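Long-range contacts in probable oxidoreductase protein (Rhizobium etli, PDB 4FB5), which probably acts as a nucleotide-dependent oxidoreductase of the GFO/IDH/MocA family, pairing a Rossmann-type domain with a sheet-based C-terminal domain: residues L26-G32 against V95-T101; A134-L138 against F367-L371; V212-S216 against I373-V377. All coordinates share one frame; numbering follows the deposited sequence.

How the contacts relate
Contact 1 lies inside the Rossmann domain, where strands 27-31 and 97-100 run side by side; contacts 2 and 3 both use the long helix 367-385 near the end of the chain. In contact 2 the start of that helix packs on helix 131-143 of the Rossmann domain, and in contact 3 its next turn packs on helix 206-221 of the C-terminal domain, so one helix touches both halves of the protein. The centres of contacts 2 and 3 are 12 Å apart, and contact 1 lies 19 Å from contact 2 and 25 Å from contact 3, centre to centre. Contact 1 ends at Gly-32, where a dinucleotide probably binds.

Contact 1: residues L26-G32 against V95-T101; sequences LGIGLIG and VDVVSVT
A chi1 of 66° sets Thr-101 OG1 between its own backbone N and carbonyl carbon, and a chi1 of -40° folds the carboxylate of Asp-96 back beside its N; these rotations bring a polar group at each end of the contact onto the backbone of 26-32. Thr-101 OG1 donates to Ile-31 O at 2.7 Å, tilted from the carbonyl plane, while Thr-101 N reaches the same oxygen at 3.1 Å through a bent N-H. Threonine suits the place because its hydroxyl adds a second bond to the one from its backbone N, and its CG2 methyl still lies 3.9 Å from Leu-30 CD2. At the other end Asp-96 OD2, met from above the carboxylate plane, accepts from Gly-27 N at 2.9 Å. Gly-27 O in turn takes both Asp-96 N and Val-97 N.

Between them runs a parallel ladder: Gly-29 N to Val-97 O, Ser-99 N to Gly-29 O, and Ile-31 N to Ser-99 O at 2.9 Å. Gly-29 leaves room for Val-95, whose CG1 lies 3.7 Å from Gly-29 N. On one face Ile-28 CD1 meets Val-97 CB at 4.0 Å, the two side chains lying alongside each other under Trp-44 of helix 35-44, and Ser-99 OG is satisfied by His-40 and Trp-44. On the other face Ile-31 CD1 reaches the methyls of Val-98 and Val-100, beneath helix 107-116.

Gly-32 has a positive phi, at which a side chain would press on the carbonyl O of Ile-31; it is the first glycine of a sequence consistent with the GxGxxG turn of Rossmann folds. Neighbouring parallel strands, with helices over both faces, mark the centre of such a fold; at their C-terminal ends, where the chain order switches, a dinucleotide cofactor probably binds.

Contact 2: residues A134-L138 against F367-L371; sequences AERML and FKDGL
Leu-138 and Leu-371 carry the middle of this contact, their side chains crossing at about a right angle with CD2 of Leu-138 and CD2 of Leu-371 4.0 Å apart. Both leucines swing CG away from the backbone N (chi1 177° in Leu-138), which sends each branched end out across the gap between the helices. The other methyl of Leu-138, CD1, settles on the first turn opposite, 3.6 Å from Lys-368 N and 3.7 Å from Phe-367 CB. Leu-371 uses CD1 in the same fashion, over Ala-134 CB and 3.6 Å from Glu-135 N; alanine suits that spot because its short side chain lets the leucine lie close to the helix backbone.

The two segments run antiparallel, their axes 9.6 Å apart at an angle of 163°, and they join helix 131-143 of the Rossmann domain to the start of helix 367-385, which the chain reaches only after building its second domain.

Phe-367 sends its ring toward the Rossmann side. Met-137, a selenomethionine, bends at chi3 (65°) and brings CE to 3.7 Å from Phe-367 CE1, an oblique approach, while Leu-138 N lies at the ring's edge. Ala-148 and Leu-150 of strand 148-150 touch the ring too, and Met-127 adds its side chain from a loop. With an alanine here the ring would be missing, and CE of Met-137 would probably lose the ring it rests against, leaving a gap between helix 131-143 and strand 148-150. Beside this apolar seam Lys-368 CB lies near Leu-138 CD1, and the extended chain beyond it carries the ammonium group away from the contact.

Contact 3: residues V212-S216 against I373-V377; sequences VHPLS and IEKSV
This is a buried, mainly apolar helix-to-helix contact with no hydrogen bond across it, between helix 206-221, which lies against the large mixed sheet of the C-terminal domain, and helix 367-385. The axes pass 10.2 Å apart at 128°, so the meeting is confined to a few side chains. Leu-215 extends from its helix (chi2 -179°) and sets CD1 among Ile-373, Ser-376 and Val-377, 4.0 Å from Ile-373 CG2; the leucine and isoleucine lie alongside each other, pointing opposite ways. Val-212 CG1 meets Val-377 CG2 at 3.6 Å, and Ile-373 CD1 reaches over Ser-216 to within 3.9 Å of its CA. Branched aliphatic residues suit such a junction, since their methyls fill it from several sides.

Ser-216 can be buried because its OG donates to His-213 O at 2.7 Å, in the carbonyl plane on a lone pair. The helix is kinked at His-213 and Pro-214, whose N atoms make no bond to the preceding turn; proline, having no N-H, suits such a place, and its ring packs on strands 175-183 and 266-272. Leu-215 and Ser-376 both touch Val-225. Helices packed over one large mixed sheet are the layout of the C-terminal domain in GFO/IDH/MocA proteins.

Contact 1: residues L26-G32 against V95-T101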
loop_
_atom_site.group_PDB
_atom_site.type_symbol
_atom_site.label_atom_id
_atom_site.label_comp_id
_atom_site.label_asym_id
_atom_site.label_seq_id
_atom_site.Cartn_x
_atom_site.Cartn_y
_atom_site.Cartn_z
ATOM N N LEU A 26 -6.762 33.742 27.919
ATOM C CA LEU A 26 -7.387 32.728 28.754
ATOM C C LEU A 26 -6.400 32.112 29.707
ATOM O O LEU A 26 -5.243 31.902 29.360
ATOM C CB LEU A 26 -8.085 31.678 27.905
ATOM C CG LEU A 26 -9.401 32.271 27.410
ATOM C CD1 LEU A 26 -9.275 32.957 25.985
ATOM C CD2 LEU A 26 -10.489 31.214 27.459
ATOM N N GLY A 27 -6.863 31.845 30.920
ATOM C CA GLY A 27 -5.985 31.389 31.978
ATOM C C GLY A 27 -6.170 29.928 32.254
ATOM O O GLY A 27 -7.264 29.486 32.605
ATOM N N ILE A 28 -5.093 29.171 32.118
ATOM C CA ILE A 28 -5.238 27.724 32.053
ATOM C C ILE A 28 -4.821 27.032 33.323
ATOM O O ILE A 28 -3.737 27.284 33.834
ATOM C CB ILE A 28 -4.414 27.134 30.886
ATOM C CG1 ILE A 28 -4.662 27.929 29.597
ATOM C CG2 ILE A 28 -4.715 25.628 30.733
ATOM C CD1 ILE A 28 -6.099 27.900 29.134
ATOM N N GLY A 29 -5.672 26.148 33.819
ATOM C CA GLY A 29 -5.264 25.259 34.877
ATOM C C GLY A 29 -5.198 23.865 34.319
ATOM O O GLY A 29 -6.159 23.425 33.684
ATOM N N LEU A 30 -4.083 23.166 34.523
ATOM C CA LEU A 30 -3.995 21.776 34.078
ATOM C C LEU A 30 -3.881 20.856 35.255
ATOM O O LEU A 30 -3.085 21.106 36.130
ATOM C CB LEU A 30 -2.761 21.588 33.209
ATOM C CG LEU A 30 -2.589 20.446 32.194
ATOM C CD1 LEU A 30 -1.143 20.021 32.186
ATOM C CD2 LEU A 30 -3.454 19.252 32.468
ATOM N N ILE A 31 -4.659 19.779 35.263
ATOM C CA ILE A 31 -4.532 18.672 36.256
ATOM C C ILE A 31 -4.132 17.373 35.559
ATOM O O ILE A 31 -4.776 16.978 34.590
ATOM C CB ILE A 31 -5.856 18.413 36.979
ATOM C CG1 ILE A 31 -6.564 19.731 37.265
ATOM C CG2 ILE A 31 -5.629 17.696 38.284
ATOM C CD1 ILE A 31 -8.070 19.598 37.337
ATOM N N GLY A 32 -3.090 16.714 36.063
ATOM C CA GLY A 32 -2.504 15.527 35.415
ATOM C C GLY A 32 -1.336 15.890 34.493
ATOM O O GLY A 32 -1.363 16.940 33.835
ATOM N N VAL A 95 -7.299 31.183 37.028
ATOM C CA VAL A 95 -7.701 30.130 36.103
ATOM C C VAL A 95 -9.113 30.387 35.561
ATOM O O VAL A 95 -10.041 30.579 36.337
ATOM C CB VAL A 95 -7.692 28.758 36.820
ATOM C CG1 VAL A 95 -8.337 27.695 35.952
ATOM C CG2 VAL A 95 -6.271 28.365 37.214
ATOM N N ASP A 96 -9.268 30.381 34.238
ATOM C CA ASP A 96 -10.588 30.470 33.598
ATOM C C ASP A 96 -11.059 29.101 33.083
ATOM O O ASP A 96 -12.268 28.801 33.084
ATOM C CB ASP A 96 -10.537 31.463 32.437
ATOM C CG ASP A 96 -9.706 32.711 32.761
ATOM O OD1 ASP A 96 -9.590 33.046 33.960
ATOM O OD2 ASP A 96 -9.174 33.351 31.822
ATOM N N VAL A 97 -10.080 28.274 32.674
ATOM C CA VAL A 97 -10.284 26.965 32.004
ATOM C C VAL A 97 -9.560 25.857 32.733
ATOM O O VAL A 97 -8.366 25.963 32.977
ATOM C CB VAL A 97 -9.663 26.969 30.579
ATOM C CG1 VAL A 97 -9.962 25.671 29.869
ATOM C CG2 VAL A 97 -10.166 28.140 29.760
ATOM N N VAL A 98 -10.259 24.775 33.042
ATOM C CA VAL A 98 -9.566 23.597 33.582
ATOM C C VAL A 98 -9.399 22.462 32.555
ATOM O O VAL A 98 -10.338 22.111 31.847
ATOM C CB VAL A 98 -10.191 23.110 34.904
ATOM C CG1 VAL A 98 -9.409 21.963 35.466
ATOM C CG2 VAL A 98 -10.239 24.268 35.933
ATOM N N SER A 99 -8.173 21.949 32.452
ATOM C CA SER A 99 -7.832 20.803 31.612
ATOM C C SER A 99 -7.746 19.614 32.525
ATOM O O SER A 99 -6.762 19.459 33.239
ATOM C CB SER A 99 -6.453 20.988 30.962
ATOM O OG SER A 99 -6.494 21.531 29.650
ATOM N N VAL A 100 -8.758 18.767 32.518
ATOM C CA VAL A 100 -8.683 17.541 33.313
ATOM C C VAL A 100 -8.142 16.434 32.458
ATOM O O VAL A 100 -8.688 16.158 31.418
ATOM C CB VAL A 100 -10.044 17.100 33.845
ATOM C CG1 VAL A 100 -9.873 15.924 34.741
ATOM C CG2 VAL A 100 -10.697 18.231 34.618
ATOM N N THR A 101 -7.055 15.812 32.889
ATOM C CA THR A 101 -6.403 14.767 32.102
ATOM C C THR A 101 -5.927 13.703 33.023
ATOM O O THR A 101 -4.976 13.019 32.710
ATOM C CB THR A 101 -5.123 15.255 31.379
ATOM O OG1 THR A 101 -4.131 15.595 32.345
ATOM C CG2 THR A 101 -5.386 16.459 30.530
#

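Contact 2: residues A134-L138 against F367-L371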
loop_
_atom_site.group_PDB
_atom_site.type_symbol
_atom_site.label_atom_id
_atom_site.label_comp_id
_atom_site.label_asym_id
_atom_site.label_seq_id
_atom_site.Cartn_x
_atom_site.Cartn_y
_atom_site.Cartn_z
ATOM N N ALA A 134 -22.158 10.333 34.897
ATOM C CA ALA A 134 -21.996 11.138 33.713
ATOM C C ALA A 134 -23.167 12.091 33.619
ATOM O O ALA A 134 -22.982 13.301 33.362
ATOM C CB ALA A 134 -21.922 10.257 32.492
ATOM N N GLU A 135 -24.359 11.540 33.862
ATOM C CA GLU A 135 -25.593 12.332 33.974
ATOM C C GLU A 135 -25.352 13.545 34.847
ATOM O O GLU A 135 -25.534 14.673 34.398
ATOM C CB GLU A 135 -26.751 11.495 34.520
ATOM C CG GLU A 135 -27.173 10.396 33.604
ATOM C CD GLU A 135 -28.432 9.711 34.069
ATOM O OE1 GLU A 135 -28.348 8.886 35.006
ATOM O OE2 GLU A 135 -29.511 9.975 33.482
ATOM N N ARG A 136 -24.869 13.305 36.067
ATOM C CA ARG A 136 -24.514 14.368 37.005
ATOM C C ARG A 136 -23.565 15.365 36.407
ATOM O O ARG A 136 -23.697 16.563 36.643
ATOM C CB ARG A 136 -23.885 13.783 38.264
ATOM C CG ARG A 136 -24.525 14.316 39.554
ATOM C CD ARG A 136 -23.983 13.658 40.802
ATOM N NE ARG A 136 -24.110 12.202 40.727
ATOM C CZ ARG A 136 -23.092 11.363 40.931
ATOM N NH1 ARG A 136 -21.875 11.832 41.233
ATOM N NH2 ARG A 136 -23.291 10.053 40.831
HETATM N N MSE A 137 -22.611 14.891 35.614
HETATM C CA MSE A 137 -21.635 15.823 35.073
HETATM C C MSE A 137 -22.331 16.786 34.117
HETATM O O MSE A 137 -22.061 17.999 34.107
HETATM C CB MSE A 137 -20.487 15.096 34.401
HETATM C CG MSE A 137 -19.657 14.212 35.345
HETATM SE SE MSE A 137 -18.267 13.079 34.438
HETATM C CE MSE A 137 -17.163 14.552 33.781
ATOM N N LEU A 138 -23.261 16.235 33.339
ATOM C CA LEU A 138 -23.978 17.027 32.361
ATOM C C LEU A 138 -24.934 18.031 33.039
ATOM O O LEU A 138 -24.911 19.245 32.751
ATOM C CB LEU A 138 -24.727 16.109 31.416
ATOM C CG LEU A 138 -25.552 16.912 30.420
ATOM C CD1 LEU A 138 -24.672 17.851 29.516
ATOM C CD2 LEU A 138 -26.459 15.949 29.649
ATOM N N PHE A 367 -20.434 17.579 26.601
ATOM C CA PHE A 367 -20.966 16.664 27.555
ATOM C C PHE A 367 -22.315 16.150 27.165
ATOM O O PHE A 367 -22.679 15.040 27.531
ATOM C CB PHE A 367 -21.010 17.333 28.917
ATOM C CG PHE A 367 -19.673 17.360 29.618
ATOM C CD1 PHE A 367 -19.605 17.306 31.006
ATOM C CD2 PHE A 367 -18.477 17.426 28.881
ATOM C CE1 PHE A 367 -18.377 17.337 31.653
ATOM C CE2 PHE A 367 -17.254 17.468 29.510
ATOM C CZ PHE A 367 -17.193 17.415 30.904
ATOM N N LYS A 368 -23.057 16.947 26.419
ATOM C CA LYS A 368 -24.371 16.512 26.032
ATOM C C LYS A 368 -24.240 15.378 25.025
ATOM O O LYS A 368 -24.883 14.349 25.160
ATOM C CB LYS A 368 -25.192 17.668 25.448
ATOM C CG LYS A 368 -26.675 17.269 25.167
ATOM C CD LYS A 368 -27.407 18.343 24.370
ATOM C CE LYS A 368 -28.867 17.932 24.177
ATOM N NZ LYS A 368 -29.549 18.811 23.163
ATOM N N ASP A 369 -23.377 15.562 24.026
ATOM C CA ASP A 369 -23.155 14.544 23.017
ATOM C C ASP A 369 -22.292 13.368 23.501
ATOM O O ASP A 369 -22.525 12.212 23.097
ATOM C CB ASP A 369 -22.600 15.191 21.778
ATOM C CG ASP A 369 -23.674 15.930 20.982
ATOM O OD1 ASP A 369 -24.756 15.330 20.764
ATOM O OD2 ASP A 369 -23.415 17.095 20.569
ATOM N N GLY A 370 -21.347 13.656 24.401
ATOM C CA GLY A 370 -20.537 12.605 24.997
ATOM C C GLY A 370 -21.364 11.658 25.838
ATOM O O GLY A 370 -21.170 10.414 25.812
ATOM N N LEU A 371 -22.296 12.233 26.602
ATOM C CA LEU A 371 -23.146 11.406 27.451
ATOM C C LEU A 371 -23.980 10.520 26.573
ATOM O O LEU A 371 -24.227 9.326 26.842
ATOM C CB LEU A 371 -24.093 12.255 28.319
ATOM C CG LEU A 371 -25.049 11.317 29.102
ATOM C CD1 LEU A 371 -24.420 10.698 30.363
ATOM C CD2 LEU A 371 -26.382 11.960 29.409
#

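Contact 3: residues V212-S216 against I373-V377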
loop_
_atom_site.group_PDB
_atom_site.type_symbol
_atom_site.label_atom_id
_atom_site.label_comp_id
_atom_site.label_asym_id
_atom_site.label_seq_id
_atom_site.Cartn_x
_atom_site.Cartn_y
_atom_site.Cartn_z
ATOM N N VAL A 212 -15.432 4.504 21.911
ATOM C CA VAL A 212 -15.907 5.883 21.987
ATOM C C VAL A 212 -15.335 6.770 20.880
ATOM O O VAL A 212 -16.030 7.670 20.363
ATOM C CB VAL A 212 -15.722 6.490 23.417
ATOM C CG1 VAL A 212 -16.587 5.748 24.389
ATOM C CG2 VAL A 212 -14.281 6.389 23.903
ATOM N N HIS A 213 -14.087 6.509 20.495
ATOM C CA HIS A 213 -13.510 7.199 19.358
ATOM C C HIS A 213 -14.261 6.901 18.046
ATOM O O HIS A 213 -14.786 7.820 17.384
ATOM C CB HIS A 213 -12.040 6.855 19.243
ATOM C CG HIS A 213 -11.213 7.443 20.327
ATOM N ND1 HIS A 213 -11.135 8.804 20.545
ATOM C CD2 HIS A 213 -10.414 6.865 21.250
ATOM C CE1 HIS A 213 -10.341 9.036 21.573
ATOM N NE2 HIS A 213 -9.889 7.876 22.018
ATOM N N PRO A 214 -14.298 5.623 17.639
ATOM C CA PRO A 214 -15.076 5.371 16.431
ATOM C C PRO A 214 -16.515 5.885 16.543
ATOM O O PRO A 214 -17.038 6.418 15.578
ATOM C CB PRO A 214 -15.013 3.845 16.266
ATOM C CG PRO A 214 -14.171 3.304 17.372
ATOM C CD PRO A 214 -13.454 4.474 18.000
ATOM N N LEU A 215 -17.161 5.762 17.704
ATOM C CA LEU A 215 -18.502 6.353 17.804
ATOM C C LEU A 215 -18.412 7.866 17.716
ATOM O O LEU A 215 -19.260 8.499 17.067
ATOM C CB LEU A 215 -19.234 6.003 19.084
ATOM C CG LEU A 215 -19.377 4.575 19.532
ATOM C CD1 LEU A 215 -20.167 4.660 20.799
ATOM C CD2 LEU A 215 -20.084 3.701 18.496
ATOM N N SER A 216 -17.402 8.463 18.336
ATOM C CA SER A 216 -17.283 9.884 18.162
ATOM C C SER A 216 -17.172 10.165 16.680
ATOM O O SER A 216 -17.750 11.147 16.197
ATOM C CB SER A 216 -16.135 10.490 18.961
ATOM O OG SER A 216 -14.870 10.293 18.369
ATOM N N ILE A 373 -23.134 9.484 23.656
ATOM C CA ILE A 373 -22.182 8.472 23.197
ATOM C C ILE A 373 -21.969 7.369 24.247
ATOM O O ILE A 373 -22.052 6.144 23.929
ATOM C CB ILE A 373 -20.843 9.088 22.763
ATOM C CG1 ILE A 373 -20.947 9.544 21.298
ATOM C CG2 ILE A 373 -19.721 8.072 22.909
ATOM C CD1 ILE A 373 -20.009 10.683 20.898
ATOM N N GLU A 374 -21.770 7.784 25.496
ATOM C CA GLU A 374 -21.630 6.795 26.524
ATOM C C GLU A 374 -22.888 6.017 26.751
ATOM O O GLU A 374 -22.834 4.807 27.046
ATOM C CB GLU A 374 -21.095 7.402 27.788
ATOM C CG GLU A 374 -19.646 7.856 27.537
ATOM C CD GLU A 374 -18.960 8.363 28.764
ATOM O OE1 GLU A 374 -19.210 7.749 29.821
ATOM O OE2 GLU A 374 -18.181 9.361 28.656
ATOM N N LYS A 375 -24.033 6.647 26.563
ATOM C CA LYS A 375 -25.267 5.859 26.562
ATOM C C LYS A 375 -25.158 4.654 25.604
ATOM O O LYS A 375 -25.430 3.497 25.995
ATOM C CB LYS A 375 -26.476 6.728 26.200
ATOM C CG LYS A 375 -27.782 6.132 26.675
ATOM C CD LYS A 375 -28.924 7.076 26.539
ATOM C CE LYS A 375 -30.195 6.258 26.777
ATOM N NZ LYS A 375 -31.245 6.588 25.753
ATOM N N SER A 376 -24.717 4.906 24.365
ATOM C CA SER A 376 -24.518 3.784 23.407
ATOM C C SER A 376 -23.521 2.719 23.889
ATOM O O SER A 376 -23.730 1.549 23.670
ATOM C CB SER A 376 -24.153 4.310 22.035
ATOM O OG SER A 376 -24.736 5.602 21.817
ATOM N N VAL A 377 -22.460 3.137 24.581
ATOM C CA VAL A 377 -21.538 2.186 25.144
ATOM C C VAL A 377 -22.234 1.245 26.118
ATOM O O VAL A 377 -22.106 0.002 25.997
ATOM C CB VAL A 377 -20.331 2.854 25.823
ATOM C CG1 VAL A 377 -19.380 1.791 26.334
ATOM C CG2 VAL A 377 -19.615 3.772 24.851
#